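Local coordinates for putative LacI-family transcriptional regulator (Bacteroides fragilis, PDB 3GBV), which is probably a LacI-family transcriptional repressor or activator, whose periplasmic-binding-protein-like part is expected to sense a small molecule and thereby control DNA binding, at residues H118-F123 and M281-L286; R126-L131 and S227-D232; I138-K143 and S156-F161; L175-H180 and R189-F194. All blocks are in the same frame, centred on the assembly; numbering follows the deposited sequence.

Interaction 1 (H118-F123 and M281-L286). With EDO (1,2-ethanediol), chain F.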
loop_
_atom_site.group_PDB
_atom_site.type_symbol
_atom_site.label_atom_id
_atom_site.label_comp_id
_atom_site.label_asym_id
_atom_site.label_seq_id
_atom_site.Cartn_x
_atom_site.Cartn_y
_atom_site.Cartn_z
ATOM N N HIS A 118 11.180 10.939 8.618
ATOM C CA HIS A 118 10.488 11.610 9.706
ATOM C C HIS A 118 9.014 11.214 9.741
ATOM O O HIS A 118 8.499 10.816 10.783
ATOM C CB HIS A 118 10.624 13.132 9.565
ATOM C CG HIS A 118 10.154 13.892 10.767
ATOM N ND1 HIS A 118 9.041 14.708 10.746
ATOM C CD2 HIS A 118 10.630 13.942 12.034
ATOM C CE1 HIS A 118 8.853 15.226 11.947
ATOM N NE2 HIS A 118 9.804 14.778 12.748
ATOM N N GLN A 119 8.350 11.315 8.592
ATOM C CA GLN A 119 6.931 10.977 8.472
ATOM C C GLN A 119 6.683 9.485 8.662
ATOM O O GLN A 119 5.648 9.093 9.190
ATOM C CB GLN A 119 6.400 11.399 7.102
ATOM C CG GLN A 119 4.899 11.263 6.935
ATOM C CD GLN A 119 4.132 12.190 7.858
ATOM O OE1 GLN A 119 4.564 13.318 8.115
ATOM N NE2 GLN A 119 2.980 11.729 8.350
ATOM N N SER A 120 7.630 8.662 8.222
ATOM C CA SER A 120 7.495 7.219 8.343
ATOM C C SER A 120 7.462 6.818 9.813
ATOM O O SER A 120 6.707 5.928 10.207
ATOM C CB SER A 120 8.652 6.513 7.635
ATOM O OG SER A 120 8.565 5.105 7.789
ATOM N N GLY A 121 8.274 7.491 10.620
ATOM C CA GLY A 121 8.327 7.202 12.039
ATOM C C GLY A 121 7.111 7.730 12.770
ATOM O O GLY A 121 6.609 7.091 13.697
ATOM N N TYR A 122 6.644 8.904 12.353
ATOM C CA TYR A 122 5.471 9.541 12.945
ATOM C C TYR A 122 4.274 8.594 12.735
ATOM O O TYR A 122 3.475 8.348 13.647
ATOM C CB TYR A 122 5.220 10.880 12.244
ATOM C CG TYR A 122 4.216 11.783 12.919
ATOM C CD1 TYR A 122 4.561 12.520 14.047
ATOM C CD2 TYR A 122 2.922 11.911 12.420
ATOM C CE1 TYR A 122 3.640 13.364 14.663
ATOM C CE2 TYR A 122 1.991 12.751 13.026
ATOM C CZ TYR A 122 2.356 13.473 14.147
ATOM O OH TYR A 122 1.427 14.297 14.748
ATOM N N PHE A 123 4.170 8.072 11.519
ATOM C CA PHE A 123 3.113 7.135 11.146
ATOM C C PHE A 123 3.223 5.842 11.953
ATOM O O PHE A 123 2.210 5.283 12.394
ATOM C CB PHE A 123 3.216 6.800 9.649
ATOM C CG PHE A 123 2.352 5.640 9.215
ATOM C CD1 PHE A 123 1.015 5.827 8.879
ATOM C CD2 PHE A 123 2.886 4.359 9.131
ATOM C CE1 PHE A 123 0.227 4.748 8.458
ATOM C CE2 PHE A 123 2.102 3.278 8.713
ATOM C CZ PHE A 123 0.772 3.471 8.375
HETATM N N MSE A 281 9.193 7.636 -1.249
HETATM C CA MSE A 281 8.445 6.406 -1.502
HETATM C C MSE A 281 7.266 6.306 -0.534
HETATM O O MSE A 281 7.247 6.970 0.497
HETATM C CB MSE A 281 9.370 5.200 -1.334
HETATM C CG MSE A 281 10.600 5.265 -2.239
HETATM SE SE MSE A 281 9.965 5.331 -4.113
HETATM C CE MSE A 281 9.270 3.526 -4.433
ATOM N N PRO A 282 6.269 5.471 -0.853
ATOM C CA PRO A 282 5.111 5.335 0.037
ATOM C C PRO A 282 5.402 4.643 1.364
ATOM O O PRO A 282 6.394 3.923 1.503
ATOM C CB PRO A 282 4.113 4.551 -0.815
ATOM C CG PRO A 282 4.996 3.693 -1.647
ATOM C CD PRO A 282 6.113 4.630 -2.053
ATOM N N ILE A 283 4.530 4.894 2.339
ATOM C CA ILE A 283 4.621 4.305 3.673
ATOM C C ILE A 283 3.454 3.308 3.746
ATOM O O ILE A 283 2.391 3.603 4.296
ATOM C CB ILE A 283 4.491 5.430 4.737
ATOM C CG1 ILE A 283 5.666 6.411 4.572
ATOM C CG2 ILE A 283 4.445 4.855 6.142
ATOM C CD1 ILE A 283 5.442 7.747 5.241
ATOM N N ASP A 284 3.658 2.132 3.157
ATOM C CA ASP A 284 2.623 1.105 3.109
ATOM C C ASP A 284 2.469 0.271 4.376
ATOM O O ASP A 284 3.448 -0.241 4.928
ATOM C CB ASP A 284 2.860 0.156 1.925
ATOM C CG ASP A 284 2.798 0.866 0.578
ATOM O OD1 ASP A 284 1.988 1.808 0.441
ATOM O OD2 ASP A 284 3.550 0.470 -0.346
ATOM N N LEU A 285 1.228 0.137 4.831
ATOM C CA LEU A 285 0.944 -0.659 6.012
ATOM C C LEU A 285 0.416 -2.041 5.632
ATOM O O LEU A 285 -0.565 -2.174 4.893
ATOM C CB LEU A 285 -0.081 0.029 6.900
ATOM C CG LEU A 285 -0.265 -0.810 8.154
ATOM C CD1 LEU A 285 0.776 -0.388 9.193
ATOM C CD2 LEU A 285 -1.674 -0.651 8.662
ATOM N N LEU A 286 1.072 -3.073 6.135
ATOM C CA LEU A 286 0.640 -4.424 5.836
ATOM C C LEU A 286 0.294 -5.206 7.088
ATOM O O LEU A 286 0.907 -5.034 8.148
ATOM C CB LEU A 286 1.711 -5.135 5.008
ATOM C CG LEU A 286 1.752 -4.435 3.643
ATOM C CD1 LEU A 286 3.159 -4.357 3.115
ATOM C CD2 LEU A 286 0.828 -5.151 2.681
HETATM C C1 EDO F . -0.881 -0.384 1.814
HETATM O O1 EDO F . -1.859 -1.130 2.585
HETATM C C2 EDO F . -1.059 1.144 1.995
HETATM O O2 EDO F . -0.599 1.560 3.281
#
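Leu285 lays its side chain against Phe123 while a molecule of 1,2-ethanediol, probably from the crystallisation liquor, occupies both polar groups of its backbone. Leu285 N donates to the diol O2 over 2.8 Å in an almost straight bond (168°), and the diol O1 donates to Leu285 O. The same diol is hydrogen-bonded to Leu285 O of the second subunit, which places it in the dimer interface. Between the two protein segments the contact is apolar. CB of Leu285 sits at the edge of the Phe123 ring, near its plane and 3.8 Å from CZ. Ile283 approaches that ring obliquely, its CG2 3.4 Å from Phe123 CD2. With Ile283 CG1 anti to its carbonyl carbon (chi1 -63°), the longer branch runs on to the helix backbone, where CD1 lies 3.8 Å from Ser120 CA; the Gln119 side chain crosses Ile283 at about a right angle, its CG 3.9 Å from Ile283 CD1. The polar ends have other partners: Ser120 OG bonds to Gln115, Gln119 NE2 to Glu289 O of the second subunit. Helix 117-131 is thus held to the segment 281-286 by buried hydrocarbon, while polar groups around it tie into the chain and the dimer.

Interaction 2 (R126-L131 and S227-D232). With EDO (1,2-ethanediol), chain D.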
loop_
_atom_site.group_PDB
_atom_site.type_symbol
_atom_site.label_atom_id
_atom_site.label_comp_id
_atom_site.label_asym_id
_atom_site.label_seq_id
_atom_site.Cartn_x
_atom_site.Cartn_y
_atom_site.Cartn_z
ATOM N N ARG A 126 1.788 6.281 15.372
ATOM C CA ARG A 126 0.327 6.244 15.344
ATOM C C ARG A 126 -0.154 4.800 15.373
ATOM O O ARG A 126 -1.000 4.432 16.185
ATOM C CB ARG A 126 -0.197 6.929 14.069
ATOM C CG ARG A 126 -1.650 6.599 13.678
ATOM C CD ARG A 126 -2.642 7.070 14.713
ATOM N NE ARG A 126 -4.021 6.684 14.392
ATOM C CZ ARG A 126 -4.749 7.194 13.397
ATOM N NH1 ARG A 126 -4.246 8.123 12.596
ATOM N NH2 ARG A 126 -5.999 6.785 13.216
HETATM N N MSE A 127 0.401 3.978 14.492
HETATM C CA MSE A 127 -0.006 2.572 14.406
HETATM C C MSE A 127 0.314 1.772 15.664
HETATM O O MSE A 127 -0.461 0.900 16.062
HETATM C CB MSE A 127 0.640 1.880 13.194
HETATM C CG MSE A 127 0.301 2.498 11.836
HETATM SE SE MSE A 127 -1.634 2.592 11.598
HETATM C CE MSE A 127 -2.171 0.667 11.586
ATOM N N LEU A 128 1.458 2.051 16.280
ATOM C CA LEU A 128 1.841 1.340 17.491
ATOM C C LEU A 128 0.891 1.675 18.642
ATOM O O LEU A 128 0.520 0.803 19.435
ATOM C CB LEU A 128 3.265 1.696 17.910
ATOM C CG LEU A 128 3.729 0.948 19.165
ATOM C CD1 LEU A 128 4.038 -0.493 18.794
ATOM C CD2 LEU A 128 4.955 1.617 19.759
HETATM N N MSE A 129 0.499 2.940 18.725
HETATM C CA MSE A 129 -0.394 3.391 19.787
HETATM C C MSE A 129 -1.829 2.897 19.641
HETATM O O MSE A 129 -2.600 2.941 20.596
HETATM C CB MSE A 129 -0.364 4.916 19.874
HETATM C CG MSE A 129 0.971 5.425 20.360
HETATM SE SE MSE A 129 1.352 4.581 22.119
HETATM C CE MSE A 129 2.668 3.234 21.763
ATOM N N LEU A 130 -2.186 2.460 18.438
ATOM C CA LEU A 130 -3.517 1.917 18.161
ATOM C C LEU A 130 -3.516 0.534 18.817
ATOM O O LEU A 130 -4.545 0.023 19.258
ATOM C CB LEU A 130 -3.729 1.751 16.647
ATOM C CG LEU A 130 -4.980 0.955 16.225
ATOM C CD1 LEU A 130 -6.220 1.817 16.438
ATOM C CD2 LEU A 130 -4.883 0.527 14.755
ATOM N N LEU A 131 -2.321 -0.045 18.857
ATOM C CA LEU A 131 -2.046 -1.362 19.414
ATOM C C LEU A 131 -1.837 -1.306 20.933
ATOM O O LEU A 131 -2.337 -2.155 21.671
ATOM C CB LEU A 131 -0.773 -1.900 18.762
ATOM C CG LEU A 131 -0.667 -3.287 18.147
ATOM C CD1 LEU A 131 -1.701 -3.475 17.066
ATOM C CD2 LEU A 131 0.724 -3.441 17.574
ATOM N N SER A 227 3.623 -7.912 20.958
ATOM C CA SER A 227 3.506 -7.739 19.512
ATOM C C SER A 227 4.452 -6.657 18.974
ATOM O O SER A 227 4.630 -5.602 19.592
ATOM C CB SER A 227 2.065 -7.388 19.142
ATOM O OG SER A 227 1.682 -6.154 19.718
ATOM N N LEU A 228 5.057 -6.935 17.821
ATOM C CA LEU A 228 5.979 -6.002 17.191
ATOM C C LEU A 228 5.394 -5.283 15.987
ATOM O O LEU A 228 4.404 -5.708 15.389
ATOM C CB LEU A 228 7.235 -6.711 16.662
ATOM C CG LEU A 228 8.361 -7.406 17.432
ATOM C CD1 LEU A 228 8.605 -6.700 18.753
ATOM C CD2 LEU A 228 8.011 -8.852 17.635
ATOM N N ILE A 229 6.053 -4.185 15.640
ATOM C CA ILE A 229 5.749 -3.418 14.450
ATOM C C ILE A 229 7.132 -3.382 13.814
ATOM O O ILE A 229 8.115 -3.030 14.461
ATOM C CB ILE A 229 5.268 -1.992 14.752
ATOM C CG1 ILE A 229 3.795 -2.031 15.157
ATOM C CG2 ILE A 229 5.450 -1.096 13.504
ATOM C CD1 ILE A 229 3.144 -0.665 15.195
ATOM N N GLY A 230 7.219 -3.791 12.560
ATOM C CA GLY A 230 8.507 -3.806 11.904
ATOM C C GLY A 230 8.478 -3.198 10.526
ATOM O O GLY A 230 7.452 -2.694 10.075
ATOM N N TYR A 231 9.626 -3.255 9.859
ATOM C CA TYR A 231 9.763 -2.713 8.522
ATOM C C TYR A 231 10.180 -3.743 7.478
ATOM O O TYR A 231 10.913 -4.694 7.767
ATOM C CB TYR A 231 10.788 -1.577 8.531
ATOM C CG TYR A 231 10.233 -0.234 8.948
ATOM C CD1 TYR A 231 9.981 0.765 8.005
ATOM C CD2 TYR A 231 9.989 0.051 10.284
ATOM C CE1 TYR A 231 9.506 2.019 8.398
ATOM C CE2 TYR A 231 9.520 1.289 10.681
ATOM C CZ TYR A 231 9.283 2.274 9.742
ATOM O OH TYR A 231 8.849 3.518 10.177
ATOM N N ASP A 232 9.678 -3.542 6.264
ATOM C CA ASP A 232 10.019 -4.357 5.117
ATOM C C ASP A 232 9.529 -5.787 5.050
ATOM O O ASP A 232 9.380 -6.484 6.062
ATOM C CB ASP A 232 11.528 -4.281 4.915
ATOM C CG ASP A 232 12.016 -2.841 4.866
ATOM O OD1 ASP A 232 11.493 -2.052 4.046
ATOM O OD2 ASP A 232 12.910 -2.491 5.652
HETATM C C1 EDO D . 14.235 0.418 5.797
HETATM O O1 EDO D . 14.264 -0.437 6.940
HETATM C C2 EDO D . 15.646 0.647 5.260
HETATM O O2 EDO D . 16.126 -0.537 4.631
#
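Ile229 pushes its CD1 methyl against the helix turn at Leu128, and most of the contact is van der Waals packing of this kind. Ile229 CD1 lies 3.3 Å from Leu128 CA, 3.6 Å from Leu128 CB and 4.1 Å from Met127 CB. Ile229 CG1 stands anti to its carbonyl carbon (chi1 -79°) and the branch is extended from there, which carries the methyl straight to the helix. One turn on, Leu131 slides past Ile229 in the opposite direction, its CD2 4.2 Å from Ile229 CG1. A polar atom borders this apolar patch: Ser227 OG lies 3.6 Å from the methyl Leu131 CD2. Hydrogen bonds belong to the surroundings. Strand 227-231 pairs through its backbone with Gly204 and Ser247 on its two flanks, and Tyr231 OH bonds to Ser120 OG of the same helix. Beyond the strand, Asp232 OD2 accepts from O1 of a 1,2-ethanediol at 2.8 Å. Strand and helix run nearly antiparallel (166°), their axes 9.5 Å apart, a helix packed over the parallel part of a mixed sheet. In relatives with the periplasmic-binding-protein fold, loops following such strands line the effector cleft, and the diol at Asp232 is consistent with a polar pocket there.

Interaction 3 (I138-K143 and S156-F161)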
loop_
_atom_site.group_PDB
_atom_site.type_symbol
_atom_site.label_atom_id
_atom_site.label_comp_id
_atom_site.label_asym_id
_atom_site.label_seq_id
_atom_site.Cartn_x
_atom_site.Cartn_y
_atom_site.Cartn_z
ATOM N N ILE A 138 6.563 1.197 26.163
ATOM C CA ILE A 138 6.743 0.522 24.885
ATOM C C ILE A 138 8.247 0.501 24.696
ATOM O O ILE A 138 8.976 1.206 25.406
ATOM C CB ILE A 138 6.043 1.275 23.718
ATOM C CG1 ILE A 138 6.551 2.718 23.609
ATOM C CG2 ILE A 138 4.540 1.274 23.937
ATOM C CD1 ILE A 138 7.819 2.879 22.783
ATOM N N VAL A 139 8.734 -0.306 23.770
ATOM C CA VAL A 139 10.169 -0.365 23.574
ATOM C C VAL A 139 10.587 -0.335 22.120
ATOM O O VAL A 139 9.926 -0.904 21.254
ATOM C CB VAL A 139 10.767 -1.625 24.237
ATOM C CG1 VAL A 139 10.114 -2.874 23.663
ATOM C CG2 VAL A 139 12.280 -1.658 24.034
ATOM N N ILE A 140 11.691 0.354 21.868
ATOM C CA ILE A 140 12.270 0.445 20.541
ATOM C C ILE A 140 13.399 -0.578 20.511
ATOM O O ILE A 140 14.242 -0.592 21.409
ATOM C CB ILE A 140 12.902 1.825 20.281
ATOM C CG1 ILE A 140 11.828 2.913 20.299
ATOM C CG2 ILE A 140 13.656 1.795 18.955
ATOM C CD1 ILE A 140 12.385 4.307 20.272
ATOM N N PHE A 141 13.412 -1.428 19.489
ATOM C CA PHE A 141 14.453 -2.433 19.339
ATOM C C PHE A 141 15.447 -1.975 18.275
ATOM O O PHE A 141 15.052 -1.578 17.168
ATOM C CB PHE A 141 13.851 -3.770 18.903
ATOM C CG PHE A 141 13.016 -4.437 19.955
ATOM C CD1 PHE A 141 13.619 -5.102 21.025
ATOM C CD2 PHE A 141 11.626 -4.400 19.882
ATOM C CE1 PHE A 141 12.846 -5.723 22.011
ATOM C CE2 PHE A 141 10.844 -5.016 20.860
ATOM C CZ PHE A 141 11.454 -5.679 21.925
ATOM N N ARG A 142 16.732 -2.030 18.609
ATOM C CA ARG A 142 17.776 -1.646 17.672
ATOM C C ARG A 142 18.826 -2.724 17.613
ATOM O O ARG A 142 18.871 -3.624 18.455
ATOM C CB ARG A 142 18.496 -0.363 18.095
ATOM C CG ARG A 142 17.645 0.859 18.287
ATOM C CD ARG A 142 18.549 2.084 18.336
ATOM N NE ARG A 142 17.879 3.243 18.904
ATOM C CZ ARG A 142 17.890 3.543 20.197
ATOM N NH1 ARG A 142 18.549 2.770 21.053
ATOM N NH2 ARG A 142 17.230 4.604 20.641
ATOM N N LYS A 143 19.675 -2.619 16.602
ATOM C CA LYS A 143 20.783 -3.532 16.451
ATOM C C LYS A 143 21.957 -2.746 15.891
ATOM O O LYS A 143 22.010 -2.429 14.699
ATOM C CB LYS A 143 20.445 -4.702 15.541
ATOM C CG LYS A 143 21.270 -5.900 15.946
ATOM C CD LYS A 143 21.218 -7.058 14.985
ATOM C CE LYS A 143 22.131 -8.146 15.515
ATOM N NZ LYS A 143 21.942 -9.449 14.841
ATOM N N SER A 156 16.382 9.046 11.806
ATOM C CA SER A 156 15.359 10.033 11.533
ATOM C C SER A 156 13.949 9.490 11.823
ATOM O O SER A 156 13.094 10.206 12.363
ATOM C CB SER A 156 15.491 10.466 10.075
ATOM O OG SER A 156 15.097 11.803 9.907
ATOM N N ARG A 157 13.705 8.232 11.454
ATOM C CA ARG A 157 12.408 7.604 11.702
ATOM C C ARG A 157 12.123 7.662 13.191
ATOM O O ARG A 157 10.998 7.923 13.614
ATOM C CB ARG A 157 12.409 6.128 11.263
ATOM C CG ARG A 157 12.172 5.896 9.781
ATOM C CD ARG A 157 12.395 4.432 9.416
ATOM N NE ARG A 157 12.265 4.195 7.980
ATOM C CZ ARG A 157 12.574 3.045 7.390
ATOM N NH1 ARG A 157 13.033 2.038 8.123
ATOM N NH2 ARG A 157 12.409 2.898 6.081
ATOM N N GLU A 158 13.165 7.424 13.980
ATOM C CA GLU A 158 13.048 7.429 15.427
ATOM C C GLU A 158 12.660 8.810 15.949
ATOM O O GLU A 158 11.881 8.934 16.893
ATOM C CB GLU A 158 14.366 6.969 16.059
ATOM C CG GLU A 158 14.180 6.447 17.460
ATOM C CD GLU A 158 15.458 5.907 18.059
ATOM O OE1 GLU A 158 16.062 4.983 17.468
ATOM O OE2 GLU A 158 15.853 6.409 19.131
ATOM N N ILE A 159 13.198 9.850 15.325
ATOM C CA ILE A 159 12.883 11.217 15.723
ATOM C C ILE A 159 11.405 11.546 15.468
ATOM O O ILE A 159 10.757 12.218 16.278
ATOM C CB ILE A 159 13.781 12.233 14.965
ATOM C CG1 ILE A 159 15.223 12.117 15.468
ATOM C CG2 ILE A 159 13.279 13.651 15.177
ATOM C CD1 ILE A 159 16.208 12.979 14.694
ATOM N N GLY A 160 10.874 11.075 14.346
ATOM C CA GLY A 160 9.479 11.337 14.035
ATOM C C GLY A 160 8.591 10.548 14.976
ATOM O O GLY A 160 7.491 10.974 15.347
ATOM N N PHE A 161 9.085 9.378 15.361
ATOM C CA PHE A 161 8.369 8.502 16.272
ATOM C C PHE A 161 8.220 9.191 17.639
ATOM O O PHE A 161 7.126 9.275 18.201
ATOM C CB PHE A 161 9.149 7.200 16.428
ATOM C CG PHE A 161 8.520 6.225 17.379
ATOM C CD1 PHE A 161 7.514 5.369 16.946
ATOM C CD2 PHE A 161 8.924 6.163 18.706
ATOM C CE1 PHE A 161 6.916 4.462 17.811
ATOM C CE2 PHE A 161 8.329 5.252 19.588
ATOM C CZ PHE A 161 7.324 4.402 19.133
#
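Arg142 grips Glu158 side-on with two nitrogens, one to each carboxylate oxygen, in a salt bridge. Arg142 NE donates to Glu158 OE1 over 2.9 Å and its NH2 to Glu158 OE2 over 2.7 Å, the latter nearly straight at 169°. Both oxygens lie close to the guanidinium plane and are met on their syn sides, but the carboxylate is turned so that the two planes stand 29° apart. Glu158 CG stands opposite the backbone N (chi1 -158°) and the chain is extended beyond it, which carries the carboxylate to Arg142. Neither group stops at one partner. Arg142 NH1 bonds to Asn178 OD1, and Glu158 OE2 takes a second salt bridge from Arg162. Arg142 NH2 also faces Glu176 OE2, modelled implausibly close, and the exact geometry of that salt bridge is doubtful. The bridges from Arg142 and Arg162 probably keep the buried Glu158 ionised. The segments belong to a beta-alpha-beta unit, strand 137-144, helix 152-168 and strand 173-180, and strand and helix run almost exactly antiparallel with axes 11.7 Å apart. Strand amides and carbonyls are met by sheet neighbours: Ile138 and Ile140 pair with Leu175, Val139 with His203 and Ile205. Toward the N-terminal end of the strand segment the packing is apolar. Ile140 CD1 touches Glu158 CG at 4.0 Å. Ile138 CD1 comes to the edge of the Phe161 ring, near its plane, 4.0 Å from CZ.

Interaction 4 (L175-H180 and R189-F194)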
loop_
_atom_site.group_PDB
_atom_site.type_symbol
_atom_site.label_atom_id
_atom_site.label_comp_id
_atom_site.label_asym_id
_atom_site.label_seq_id
_atom_site.Cartn_x
_atom_site.Cartn_y
_atom_site.Cartn_z
ATOM N N LEU A 175 11.232 2.715 26.320
ATOM C CA LEU A 175 12.399 1.901 26.632
ATOM C C LEU A 175 13.197 1.625 25.357
ATOM O O LEU A 175 12.692 1.773 24.239
ATOM C CB LEU A 175 11.960 0.576 27.265
ATOM C CG LEU A 175 11.131 0.633 28.557
ATOM C CD1 LEU A 175 10.714 -0.776 28.958
ATOM C CD2 LEU A 175 11.935 1.289 29.681
ATOM N N GLU A 176 14.446 1.220 25.531
ATOM C CA GLU A 176 15.310 0.929 24.402
ATOM C C GLU A 176 16.111 -0.333 24.687
ATOM O O GLU A 176 16.546 -0.555 25.813
ATOM C CB GLU A 176 16.274 2.092 24.169
ATOM C CG GLU A 176 15.605 3.412 23.852
ATOM C CD GLU A 176 16.551 4.593 24.014
ATOM O OE1 GLU A 176 16.812 4.975 25.174
ATOM O OE2 GLU A 176 17.035 5.132 22.991
ATOM N N LEU A 177 16.284 -1.169 23.673
ATOM C CA LEU A 177 17.066 -2.381 23.822
ATOM C C LEU A 177 17.992 -2.442 22.628
ATOM O O LEU A 177 17.538 -2.543 21.488
ATOM C CB LEU A 177 16.180 -3.626 23.844
ATOM C CG LEU A 177 16.997 -4.924 23.883
ATOM C CD1 LEU A 177 17.786 -5.002 25.183
ATOM C CD2 LEU A 177 16.079 -6.117 23.756
ATOM N N ASN A 178 19.290 -2.369 22.890
ATOM C CA ASN A 178 20.267 -2.412 21.819
ATOM C C ASN A 178 20.927 -3.767 21.720
ATOM O O ASN A 178 21.556 -4.233 22.670
ATOM C CB ASN A 178 21.350 -1.350 22.031
ATOM C CG ASN A 178 20.804 0.050 21.966
ATOM O OD1 ASN A 178 20.296 0.476 20.935
ATOM N ND2 ASN A 178 20.897 0.773 23.068
ATOM N N LEU A 179 20.764 -4.404 20.568
ATOM C CA LEU A 179 21.391 -5.688 20.317
ATOM C C LEU A 179 22.721 -5.327 19.654
ATOM O O LEU A 179 22.865 -4.235 19.102
ATOM C CB LEU A 179 20.527 -6.526 19.370
ATOM C CG LEU A 179 19.086 -6.784 19.833
ATOM C CD1 LEU A 179 18.307 -7.490 18.728
ATOM C CD2 LEU A 179 19.086 -7.614 21.112
ATOM N N HIS A 180 23.699 -6.217 19.710
ATOM C CA HIS A 180 24.984 -5.911 19.098
ATOM C C HIS A 180 25.396 -6.899 18.023
ATOM O O HIS A 180 25.331 -8.108 18.226
ATOM C CB HIS A 180 26.063 -5.843 20.174
ATOM C CG HIS A 180 25.830 -4.766 21.187
ATOM N ND1 HIS A 180 24.860 -4.861 22.162
ATOM C CD2 HIS A 180 26.429 -3.568 21.366
ATOM C CE1 HIS A 180 24.874 -3.765 22.900
ATOM N NE2 HIS A 180 25.816 -2.965 22.437
ATOM N N ARG A 189 20.132 -13.567 24.387
ATOM C CA ARG A 189 20.468 -13.306 25.786
ATOM C C ARG A 189 20.085 -11.866 26.150
ATOM O O ARG A 189 19.634 -11.600 27.264
ATOM C CB ARG A 189 21.957 -13.561 26.048
ATOM C CG ARG A 189 22.263 -13.877 27.514
ATOM C CD ARG A 189 23.681 -14.413 27.703
ATOM N NE ARG A 189 24.694 -13.371 27.549
ATOM C CZ ARG A 189 26.003 -13.599 27.475
ATOM N NH1 ARG A 189 26.467 -14.843 27.537
ATOM N NH2 ARG A 189 26.849 -12.583 27.343
HETATM N N MSE A 190 20.256 -10.938 25.213
HETATM C CA MSE A 190 19.866 -9.546 25.460
HETATM C C MSE A 190 18.358 -9.519 25.732
HETATM O O MSE A 190 17.895 -8.858 26.659
HETATM C CB MSE A 190 20.143 -8.667 24.234
HETATM C CG MSE A 190 21.620 -8.504 23.844
HETATM SE SE MSE A 190 22.581 -7.221 25.025
HETATM C CE MSE A 190 21.254 -5.768 25.216
ATOM N N LEU A 191 17.599 -10.236 24.904
ATOM C CA LEU A 191 16.148 -10.280 25.052
ATOM C C LEU A 191 15.716 -10.883 26.390
ATOM O O LEU A 191 14.832 -10.343 27.053
ATOM C CB LEU A 191 15.500 -11.059 23.898
ATOM C CG LEU A 191 15.231 -10.404 22.529
ATOM C CD1 LEU A 191 14.565 -9.050 22.726
ATOM C CD2 LEU A 191 16.506 -10.243 21.753
ATOM N N ASP A 192 16.334 -11.992 26.792
ATOM C CA ASP A 192 15.979 -12.620 28.069
ATOM C C ASP A 192 16.103 -11.629 29.219
ATOM O O ASP A 192 15.188 -11.494 30.029
ATOM C CB ASP A 192 16.859 -13.838 28.367
ATOM C CG ASP A 192 16.587 -15.003 27.433
ATOM O OD1 ASP A 192 15.410 -15.222 27.080
ATOM O OD2 ASP A 192 17.550 -15.711 27.065
ATOM N N ASP A 193 17.235 -10.935 29.293
ATOM C CA ASP A 193 17.431 -9.968 30.362
ATOM C C ASP A 193 16.387 -8.862 30.293
ATOM O O ASP A 193 15.790 -8.509 31.306
ATOM C CB ASP A 193 18.845 -9.368 30.303
ATOM C CG ASP A 193 19.933 -10.386 30.659
ATOM O OD1 ASP A 193 19.749 -11.134 31.644
ATOM O OD2 ASP A 193 20.975 -10.437 29.968
ATOM N N PHE A 194 16.146 -8.331 29.095
ATOM C CA PHE A 194 15.167 -7.260 28.927
ATOM C C PHE A 194 13.770 -7.661 29.383
ATOM O O PHE A 194 13.152 -6.968 30.188
ATOM C CB PHE A 194 15.098 -6.806 27.460
ATOM C CG PHE A 194 13.997 -5.812 27.192
ATOM C CD1 PHE A 194 14.155 -4.474 27.534
ATOM C CD2 PHE A 194 12.777 -6.228 26.660
ATOM C CE1 PHE A 194 13.111 -3.564 27.359
ATOM C CE2 PHE A 194 11.727 -5.327 26.481
ATOM C CZ PHE A 194 11.893 -3.992 26.831
#
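Leu177 forks into the helix, one methyl to Met190 (a selenomethionine here) and the other to Leu191. Leu177 CD1 lies 3.6 Å from Met190 CE, while its CD2 presses on Leu191 CD1 at 3.5 Å, tighter than usual van der Waals contact. CG of Leu177 is anti to the backbone N (chi1 175°), which turns both methyls toward the helix, where both also touch Phe194 CB. Bends at chi2 (-77°) and chi3 (-42°) carry Met190 CE against Asn178 O at 3.0 Å, a close approach. Met190 CB sits 3.5 Å from Leu179 CD2, the two side chains sliding past each other. Met190 SE lies 5.3 Å from the centroid of the His180 ring, at its edge. Phe194 closes the other end: Leu175 CD1 meets its ring obliquely, 4.0 Å from Phe194 CE1. Leu179 CD2 also reaches Leu191 CD2 at 3.7 Å. Strand 173-180 is an outermost strand of its sheet within the chain, beside strand 137-144, and the axes of 175-180 and 189-194 pass 9.1 Å apart. Helix 187-197 leads to strand 203-206 on the far side of strand 137-144, a beta-alpha-beta crossover, with Ile214 of helix 212-220 packing on Leu179 and Leu191.

All four contacts reach the same mixed sheet, in one of the two domains of the periplasmic-binding-protein fold. Interactions 1 and 2 share helix 117-131, have centres about 11 Å apart and border the second subunit. Interaction 3 packs the next strand and helix beside them, its centre about 11 Å from that of interaction 2, with Leu128 against Phe161. Interaction 4 lies farthest out, about 25 Å from interaction 1 between centres, linked to interaction 3 by the neighbouring, paired strands 137-144 and 173-180. In sequence, interactions 3 and 4 follow one another inside the loop closed by interaction 2, itself nested in that of interaction 1. The packing thus runs from edge strand 284-286 at the dimer interface to the other edge strand, 173-180.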